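Local coordinates for F420-dependent methylenetetrahydromethanopterin dehydrogenase (Methanopyrus kandleri, PDB 1QV9), which catalyses the reversible reduction of methenyl-tetrahydromethanopterin to methylene-tetrahydromethanopterin with reduced coenzyme F420, a step of methanogenesis from carbon dioxide, at residues V95-A100 / E159-L164. Numbering follows the deposited sequence.
Sequences VIIGDA and EAFDEL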
ATOM      1  N   VAL A  95     -13.779  25.356 -30.531  1.00 14.65           N
ATOM      2  CA  VAL A  95     -12.579  24.933 -29.828  1.00 14.01           C
ATOM      3  C   VAL A  95     -12.415  23.445 -30.030  1.00 18.34           C
ATOM      4  O   VAL A  95     -13.405  22.700 -29.971  1.00 17.23           O
ATOM      5  CB  VAL A  95     -12.714  25.180 -28.293  1.00 17.75           C
ATOM      6  CG1 VAL A  95     -11.446  24.667 -27.543  1.00 16.11           C
ATOM      7  CG2 VAL A  95     -12.942  26.676 -28.025  1.00 17.52           C
ATOM      8  N   ILE A  96     -11.188  23.023 -30.302  1.00 16.28           N
ATOM      9  CA  ILE A  96     -10.864  21.621 -30.489  1.00 16.02           C
ATOM     10  C   ILE A  96     -10.148  21.104 -29.242  1.00 16.32           C
ATOM     11  O   ILE A  96      -9.135  21.675 -28.826  1.00 16.47           O
ATOM     12  CB  ILE A  96      -9.891  21.440 -31.711  1.00 13.60           C
ATOM     13  CG1 ILE A  96     -10.501  22.030 -32.991  1.00 15.99           C
ATOM     14  CG2 ILE A  96      -9.576  19.973 -31.952  1.00 19.64           C
ATOM     15  CD1 ILE A  96     -11.848  21.469 -33.371  1.00 16.59           C
ATOM     16  N   ILE A  97     -10.657  20.025 -28.650  1.00 15.20           N
ATOM     17  CA  ILE A  97      -9.990  19.399 -27.506  1.00 14.80           C
ATOM     18  C   ILE A  97      -9.350  18.164 -28.086  1.00 17.97           C
ATOM     19  O   ILE A  97     -10.029  17.368 -28.733  1.00 18.15           O
ATOM     20  CB  ILE A  97     -11.027  18.996 -26.393  1.00 16.22           C
ATOM     21  CG1 ILE A  97     -11.600  20.243 -25.677  1.00 23.76           C
ATOM     22  CG2 ILE A  97     -10.391  17.987 -25.448  1.00 24.94           C
ATOM     23  CD1 ILE A  97     -10.744  21.461 -25.629  1.00 28.94           C
ATOM     24  N   GLY A  98      -8.042  18.017 -27.878  1.00 15.34           N
ATOM     25  CA  GLY A  98      -7.301  16.882 -28.398  1.00 14.74           C
ATOM     26  C   GLY A  98      -6.133  16.460 -27.534  1.00 15.60           C
ATOM     27  O   GLY A  98      -6.001  16.926 -26.422  1.00 16.45           O
ATOM     28  N   ASP A  99      -5.304  15.578 -28.086  1.00 18.62           N
ATOM     29  CA  ASP A  99      -4.127  15.025 -27.425  1.00 19.12           C
ATOM     30  C   ASP A  99      -2.854  15.504 -28.131  1.00 22.53           C
ATOM     31  O   ASP A  99      -2.912  16.377 -29.002  1.00 21.39           O
ATOM     32  CB  ASP A  99      -4.199  13.474 -27.334  1.00 25.87           C
ATOM     33  CG  ASP A  99      -4.526  12.791 -28.653  1.00 26.97           C
ATOM     34  OD1 ASP A  99      -4.460  11.538 -28.693  1.00 32.85           O
ATOM     35  OD2 ASP A  99      -4.833  13.479 -29.629  1.00 30.15           O
ATOM     36  N   ALA A 100      -1.710  14.943 -27.753  1.00 21.30           N
ATOM     37  CA  ALA A 100      -0.427  15.414 -28.316  1.00 23.39           C
ATOM     38  C   ALA A 100      -0.317  15.381 -29.837  1.00 21.02           C
ATOM     39  O   ALA A 100       0.300  16.271 -30.423  1.00 23.67           O
ATOM     40  CB  ALA A 100       0.725  14.654 -27.689  1.00 22.84           C
ATOM     41  N   GLU A 159     -11.165  26.201 -16.036  1.00 16.62           N
ATOM     42  CA  GLU A 159     -10.931  27.660 -16.076  1.00 18.55           C
ATOM     43  C   GLU A 159     -11.029  28.233 -17.462  1.00 21.17           C
ATOM     44  O   GLU A 159     -11.627  29.302 -17.675  1.00 21.80           O
ATOM     45  CB  GLU A 159      -9.567  28.002 -15.491  1.00 23.82           C
ATOM     46  CG  GLU A 159      -9.445  27.859 -14.006  1.00 31.95           C
ATOM     47  CD  GLU A 159      -8.045  28.256 -13.528  1.00 33.05           C
ATOM     48  OE1 GLU A 159      -7.173  28.569 -14.386  1.00 38.81           O
ATOM     49  OE2 GLU A 159      -7.828  28.250 -12.308  1.00 39.71           O
ATOM     50  N   ALA A 160     -10.438  27.543 -18.429  1.00 16.78           N
ATOM     51  CA  ALA A 160     -10.478  28.039 -19.794  1.00 16.57           C
ATOM     52  C   ALA A 160     -11.910  28.173 -20.308  1.00 18.65           C
ATOM     53  O   ALA A 160     -12.264  29.156 -20.977  1.00 21.41           O
ATOM     54  CB  ALA A 160      -9.683  27.125 -20.721  1.00 18.32           C
ATOM     55  N   PHE A 161     -12.749  27.178 -20.022  1.00 18.53           N
ATOM     56  CA  PHE A 161     -14.126  27.251 -20.479  1.00 17.73           C
ATOM     57  C   PHE A 161     -14.953  28.213 -19.675  1.00 18.65           C
ATOM     58  O   PHE A 161     -15.840  28.849 -20.239  1.00 20.86           O
ATOM     59  CB  PHE A 161     -14.768  25.839 -20.501  1.00 18.54           C
ATOM     60  CG  PHE A 161     -14.442  25.071 -21.736  1.00 20.50           C
ATOM     61  CD1 PHE A 161     -13.663  23.935 -21.669  1.00 23.82           C
ATOM     62  CD2 PHE A 161     -14.845  25.538 -22.981  1.00 23.02           C
ATOM     63  CE1 PHE A 161     -13.267  23.256 -22.834  1.00 26.62           C
ATOM     64  CE2 PHE A 161     -14.458  24.884 -24.144  1.00 25.05           C
ATOM     65  CZ  PHE A 161     -13.663  23.733 -24.072  1.00 25.96           C
ATOM     66  N   ASP A 162     -14.672  28.357 -18.384  1.00 18.61           N
ATOM     67  CA  ASP A 162     -15.434  29.311 -17.578  1.00 18.76           C
ATOM     68  C   ASP A 162     -15.174  30.742 -18.105  1.00 22.07           C
ATOM     69  O   ASP A 162     -16.099  31.555 -18.142  1.00 19.90           O
ATOM     70  CB  ASP A 162     -15.065  29.174 -16.108  1.00 22.56           C
ATOM     71  CG  ASP A 162     -15.897  28.079 -15.395  1.00 23.89           C
ATOM     72  OD1 ASP A 162     -15.453  27.576 -14.344  1.00 29.93           O
ATOM     73  OD2 ASP A 162     -17.013  27.761 -15.880  1.00 31.86           O
ATOM     74  N   GLU A 163     -13.940  31.027 -18.518  1.00 20.36           N
ATOM     75  CA  GLU A 163     -13.595  32.342 -19.084  1.00 21.31           C
ATOM     76  C   GLU A 163     -14.378  32.564 -20.396  1.00 25.29           C
ATOM     77  O   GLU A 163     -14.941  33.641 -20.646  1.00 23.42           O
ATOM     78  CB  GLU A 163     -12.089  32.408 -19.357  1.00 25.35           C
ATOM     79  CG  GLU A 163     -11.602  33.726 -19.986  1.00 37.46           C
ATOM     80  CD  GLU A 163     -10.150  33.647 -20.473  1.00 42.05           C
ATOM     81  OE1 GLU A 163      -9.263  33.289 -19.669  1.00 47.62           O
ATOM     82  OE2 GLU A 163      -9.896  33.945 -21.663  1.00 48.64           O
ATOM     83  N   LEU A 164     -14.426  31.545 -21.250  1.00 20.60           N
ATOM     84  CA  LEU A 164     -15.149  31.645 -22.513  1.00 20.51           C
ATOM     85  C   LEU A 164     -16.662  31.830 -22.269  1.00 22.72           C
ATOM     86  O   LEU A 164     -17.339  32.576 -22.998  1.00 22.79           O
ATOM     87  CB  LEU A 164     -14.884  30.378 -23.335  1.00 25.89           C
ATOM     88  CG  LEU A 164     -15.094  30.464 -24.845  1.00 30.16           C
ATOM     89  CD1 LEU A 164     -14.155  31.512 -25.463  1.00 27.43           C
ATOM     90  CD2 LEU A 164     -14.846  29.074 -25.448  1.00 26.95           C
TER
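The ring of Phe161 meets strand 95-99 with its CZ end: CD1 of Ile97 sits at the ring edge, near its plane, 4.0 Å from Phe161 CZ, while Val95 CG1 approaches the same CZ obliquely. Phe161 also touches Leu24, Phe67 and Val69 of strand 67-71, and Ile117 of strand 115-119. This is helix-on-sheet packing in an alpha/beta domain. Strand 95-99 lies inside a parallel sheet, between strands 67-71 and 115-119, and the helix runs almost antiparallel to it, at 171°, with the segment axes 12.4 Å apart. At that spacing a phenylalanine is large enough to bridge from the helix to the strand. The CB of Phe161 does not itself point at the strand, but chi1 of -83° places CG beside the backbone N and swings the far end of the ring, CZ, to the strand. Val95 and Ile97, two residues apart on an extended strand, both face the helix, whereas the CB of Ile96 between them points away from the helix, and its side chain touches Pro75. Beta-branched residues suit these strand positions, giving a compact greasy surface close to the backbone. The outer torsion of Ile97 (chi2 -27°) lies well off a staggered value, a somewhat strained setting in which CD1 meets the ring edge. Nearly one turn further along the helix, Leu164 also touches Phe67 and Ile173; its side chain passes that of Val95 in the opposite direction, and methyl meets methyl where Leu164 CD2 lies 4.0 Å from Val95 CG2.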